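Caprin-2 (Danio rerio, PDB 4OUS) probably takes part in canonical Wnt signalling, presenting a calcium-binding, trimeric C1q domain at its C-terminal end. Local coordinates at residues F57-L62 with G115-S120; Y69-R74 with R111-A116. The protein carries 1 engineered substitution. One frame throughout, in Å; residues are numbered along the deposited sequence.

Contact 1: F57-L62 with G115-S120; sequences FHILKL and GAIYGS
The carbonyl oxygen of L60 is met twice from 115-120: Y118 N donates a nearly straight bond of 2.8 Å (170° at the hydrogen), and I117 CA adds a weaker CA-H...O contact. Two residues on, the exchange reverses: L62 N donates to A116 O at 2.9 Å. These bonds flank a single bridge between K61 and I117. K61 sets off away from 115-120, though CB still touches A116 O; bends further along bring NZ to L62 O (3.0 Å) and to V66 O, with a weak bond to the water that accepts from A116 N. With CG anti to its own carbonyl carbon (chi1 -63°), L62 lies along the loop and divides its methyls between A116 and Y118: CD1 sits 3.6 Å from A116 CB, while CD2 lies at the edge of the Y118 ring, 3.6 Å from Y118 CA. With an alanine here both methyls go, and A116 CB and the ring edge of Y118 would probably lose the apolar cover that L62 gives them. Y118 runs alongside L60, CD2 to CD2, and H91 meets its ring edge-to-face. On the core side, I59 CG2 packs 3.6 Å from I117 CG1. The loop leaving strand 107-114 is thus tied to the end of strand 51-60, a crossing from one sheet to the other in the jelly-roll sandwich of C1q domains.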
# COMPACT_ATOMS: atom_id res chain seq x y z
N PHE A 57 3.01 0.10 5.56
CA PHE A 57 2.44 0.91 6.63
C PHE A 57 1.55 2.00 6.07
O PHE A 57 1.76 2.48 4.95
CB PHE A 57 3.53 1.50 7.54
CG PHE A 57 4.44 2.49 6.86
CD1 PHE A 57 4.13 3.84 6.85
CD2 PHE A 57 5.63 2.08 6.28
CE1 PHE A 57 4.97 4.76 6.25
CE2 PHE A 57 6.48 3.01 5.69
CZ PHE A 57 6.15 4.34 5.67
N HIS A 58 0.55 2.38 6.87
CA HIS A 58 -0.39 3.44 6.56
C HIS A 58 -0.62 4.21 7.84
O HIS A 58 -1.16 3.64 8.79
CB HIS A 58 -1.73 2.88 6.06
CG HIS A 58 -1.67 2.29 4.69
ND1 HIS A 58 -1.29 0.99 4.44
CD2 HIS A 58 -1.96 2.84 3.49
CE1 HIS A 58 -1.35 0.77 3.14
NE2 HIS A 58 -1.75 1.87 2.54
N ILE A 59 -0.23 5.48 7.90
CA ILE A 59 -0.33 6.24 9.14
C ILE A 59 -1.17 7.50 8.93
O ILE A 59 -0.84 8.33 8.08
CB ILE A 59 1.07 6.63 9.67
CG1 ILE A 59 1.99 5.40 9.80
CG2 ILE A 59 0.95 7.38 10.98
CD1 ILE A 59 1.55 4.37 10.81
N LEU A 60 -2.26 7.63 9.67
CA LEU A 60 -3.13 8.79 9.56
C LEU A 60 -2.66 9.88 10.52
O LEU A 60 -2.46 9.60 11.71
CB LEU A 60 -4.58 8.41 9.87
CG LEU A 60 -5.64 9.47 9.54
CD1 LEU A 60 -5.83 9.57 8.03
CD2 LEU A 60 -6.96 9.17 10.24
N LYS A 61 -2.49 11.10 10.03
CA LYS A 61 -2.05 12.20 10.89
C LYS A 61 -3.21 12.86 11.62
O LYS A 61 -4.35 12.82 11.15
CB LYS A 61 -1.28 13.25 10.09
CG LYS A 61 -2.14 14.12 9.18
CD LYS A 61 -1.30 15.03 8.26
CE LYS A 61 -0.42 16.00 9.03
NZ LYS A 61 -1.21 17.01 9.78
N LEU A 62 -2.90 13.48 12.75
CA LEU A 62 -3.84 14.38 13.39
C LEU A 62 -4.09 15.58 12.49
O LEU A 62 -3.22 16.01 11.72
CB LEU A 62 -3.33 14.87 14.75
CG LEU A 62 -3.10 13.82 15.83
CD1 LEU A 62 -2.83 14.48 17.17
CD2 LEU A 62 -4.30 12.89 15.94
N GLY A 115 5.36 15.43 13.35
CA GLY A 115 3.92 15.31 13.25
C GLY A 115 3.34 14.50 14.39
O GLY A 115 4.01 14.23 15.39
N ALA A 116 2.07 14.14 14.24
CA ALA A 116 1.34 13.42 15.27
C ALA A 116 0.37 12.46 14.60
O ALA A 116 -0.15 12.75 13.51
CB ALA A 116 0.61 14.38 16.20
N ILE A 117 0.13 11.33 15.25
CA ILE A 117 -0.61 10.21 14.67
C ILE A 117 -1.98 10.03 15.29
O ILE A 117 -2.13 10.07 16.52
CB ILE A 117 0.20 8.90 14.84
CG1 ILE A 117 1.56 9.04 14.14
CG2 ILE A 117 -0.59 7.69 14.34
CD1 ILE A 117 2.48 7.86 14.34
N TYR A 118 -2.98 9.79 14.45
CA TYR A 118 -4.33 9.48 14.88
C TYR A 118 -4.50 8.00 15.20
O TYR A 118 -4.24 7.13 14.36
CB TYR A 118 -5.33 9.87 13.79
CG TYR A 118 -6.76 9.71 14.22
CD1 TYR A 118 -7.38 10.70 14.97
CD2 TYR A 118 -7.49 8.57 13.91
CE1 TYR A 118 -8.69 10.56 15.39
CE2 TYR A 118 -8.80 8.43 14.32
CZ TYR A 118 -9.40 9.42 15.06
OH TYR A 118 -10.70 9.28 15.46
N GLY A 119 -4.97 7.73 16.41
CA GLY A 119 -5.32 6.38 16.80
C GLY A 119 -6.76 6.30 17.28
O GLY A 119 -7.21 7.14 18.05
N SER A 120 -7.47 5.28 16.81
CA SER A 120 -8.81 4.99 17.32
C SER A 120 -9.13 3.52 17.12
O SER A 120 -8.37 2.79 16.49
CB SER A 120 -9.87 5.85 16.62
OG SER A 120 -10.22 5.28 15.37
O HOH W 1 0.70 15.84 12.19

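Contact 2: Y69-R74 with R111-A116; sequences YINLMR and RLHRGA
Strands 69-74 and 111-114 run antiparallel, their directions 146° apart and their axes 4.8 Å at the closest. N71 and R111 form a hydrogen-bonded pair, I70 and L112 a non-hydrogen-bonded one, and then a classic beta bulge sets H113 and R114 both opposite Y69. At the bulge Y69 N donates to R114 O (3.0 Å), and Y69 O accepts from H113 N along a more bent bond. H113 turns a ring edge to the face of the Y69 ring, an offset edge-to-face pair with planes at 85°; H113 CD2 comes 3.6 Å from Y69 CB. H113 ND1 is held by D22, and W122 of the third subunit meets the imidazole edge-to-face. On the core side the side chains of I70 and L112 cross, with I70 CD1 3.9 Å from L112 CD1. R111 starts out extended and bends at chi3 (72°), which brings its guanidinium alongside the N71 amide, steeply turned against it, with M73 SD over one guanidinium face. N71 ND2 is bound to S81 OG, which fixes the amide from its other end. N71 OD1 lies in the guanidinium plane and accepts R111 NE and R111 NH2, each at 2.9 Å, both from the same face of the amide.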
# COMPACT_ATOMS: atom_id res chain seq x y z
N TYR A 69 5.80 13.13 8.96
CA TYR A 69 6.93 12.45 8.33
C TYR A 69 7.17 11.13 9.06
O TYR A 69 7.39 11.14 10.28
CB TYR A 69 8.21 13.28 8.43
CG TYR A 69 8.32 14.51 7.57
CD1 TYR A 69 9.09 14.49 6.40
CD2 TYR A 69 7.71 15.71 7.93
CE1 TYR A 69 9.23 15.62 5.62
CE2 TYR A 69 7.86 16.85 7.15
CZ TYR A 69 8.62 16.79 6.00
OH TYR A 69 8.77 17.91 5.21
N ILE A 70 7.14 10.03 8.32
CA ILE A 70 7.38 8.70 8.86
C ILE A 70 8.58 8.08 8.16
O ILE A 70 8.69 8.18 6.93
CB ILE A 70 6.16 7.77 8.63
CG1 ILE A 70 4.87 8.35 9.22
CG2 ILE A 70 6.42 6.37 9.17
CD1 ILE A 70 4.87 8.44 10.72
N ASN A 71 9.46 7.43 8.92
CA ASN A 71 10.53 6.63 8.33
C ASN A 71 10.35 5.16 8.69
O ASN A 71 10.14 4.83 9.86
CB ASN A 71 11.92 7.06 8.82
CG ASN A 71 12.14 8.55 8.76
OD1 ASN A 71 12.28 9.21 9.80
ND2 ASN A 71 12.22 9.09 7.55
N LEU A 72 10.50 4.28 7.70
CA LEU A 72 10.69 2.86 7.97
C LEU A 72 12.17 2.63 8.20
O LEU A 72 12.99 2.89 7.32
CB LEU A 72 10.19 2.00 6.81
CG LEU A 72 10.38 0.49 6.97
CD1 LEU A 72 9.41 -0.10 7.98
CD2 LEU A 72 10.29 -0.23 5.62
N MET A 73 12.51 2.20 9.41
CA MET A 73 13.88 2.02 9.86
C MET A 73 14.27 0.56 9.84
O MET A 73 13.46 -0.31 10.20
CB MET A 73 14.03 2.54 11.29
CG MET A 73 13.51 3.94 11.53
SD MET A 73 14.45 5.22 10.65
CE MET A 73 16.04 5.07 11.45
N ARG A 74 15.51 0.28 9.47
CA ARG A 74 16.11 -1.02 9.73
C ARG A 74 17.34 -0.74 10.57
O ARG A 74 18.28 -0.07 10.12
CB ARG A 74 16.45 -1.76 8.43
CG ARG A 74 16.95 -3.19 8.65
CD ARG A 74 18.46 -3.27 8.81
NE ARG A 74 19.17 -3.12 7.55
CZ ARG A 74 19.90 -2.06 7.20
NH1 ARG A 74 20.52 -2.06 6.03
NH2 ARG A 74 20.02 -1.02 8.01
N ARG A 111 9.54 5.20 12.61
CA ARG A 111 9.91 6.39 13.33
C ARG A 111 8.98 7.55 12.97
O ARG A 111 8.77 7.83 11.78
CB ARG A 111 11.36 6.78 13.02
CG ARG A 111 11.86 7.96 13.84
CD ARG A 111 13.33 8.19 13.64
NE ARG A 111 13.62 8.74 12.32
CZ ARG A 111 14.82 9.17 11.96
NH1 ARG A 111 15.84 9.10 12.81
NH2 ARG A 111 15.01 9.67 10.75
N LEU A 112 8.45 8.21 13.99
CA LEU A 112 7.73 9.45 13.83
C LEU A 112 8.76 10.57 13.80
O LEU A 112 9.27 10.97 14.84
CB LEU A 112 6.73 9.65 14.97
CG LEU A 112 5.90 10.93 14.92
CD1 LEU A 112 5.11 11.02 13.63
CD2 LEU A 112 4.98 11.01 16.12
N HIS A 113 9.12 11.01 12.61
CA HIS A 113 10.12 12.06 12.49
C HIS A 113 9.54 13.39 12.96
O HIS A 113 10.09 14.03 13.86
CB HIS A 113 10.62 12.15 11.05
CG HIS A 113 11.46 13.36 10.79
ND1 HIS A 113 12.64 13.60 11.46
CD2 HIS A 113 11.27 14.41 9.96
CE1 HIS A 113 13.15 14.75 11.04
NE2 HIS A 113 12.34 15.25 10.13
N ARG A 114 8.41 13.78 12.37
CA ARG A 114 7.65 14.97 12.76
C ARG A 114 6.17 14.67 12.62
O ARG A 114 5.78 13.80 11.84
CB ARG A 114 8.02 16.18 11.89
CG ARG A 114 9.45 16.70 12.08
CD ARG A 114 9.69 18.00 11.31
NE ARG A 114 8.75 19.03 11.75
CZ ARG A 114 8.15 19.91 10.96
NH1 ARG A 114 8.39 19.94 9.65
NH2 ARG A 114 7.28 20.77 11.48
N GLY A 115 5.36 15.43 13.35
CA GLY A 115 3.92 15.31 13.25
C GLY A 115 3.34 14.50 14.39
O GLY A 115 4.01 14.23 15.39
N ALA A 116 2.07 14.14 14.24
CA ALA A 116 1.34 13.42 15.27
C ALA A 116 0.37 12.46 14.60
O ALA A 116 -0.15 12.75 13.51
CB ALA A 116 0.61 14.38 16.20

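Overall arrangement
The two contacts lie 11 Å apart, centre to centre, and share G115 and A116. In chain order come 57-62, 69-74 and then 111-120, which serves both: it takes part in contact 2 as the end of strand 107-114 in one sheet, then reaches contact 1 as a loop beside strand 51-60 of the other. Apolar side chains join them through the core of the sandwich, F57 CE1 meeting I70 CG2 at 3.6 Å and L112 CD1 meeting I117 CG1 at 4.1 Å. Outward they meet different neighbours in the trimer: H58 and L60 face the second subunit, whereas Y69, N71, R111 and H113 face the third.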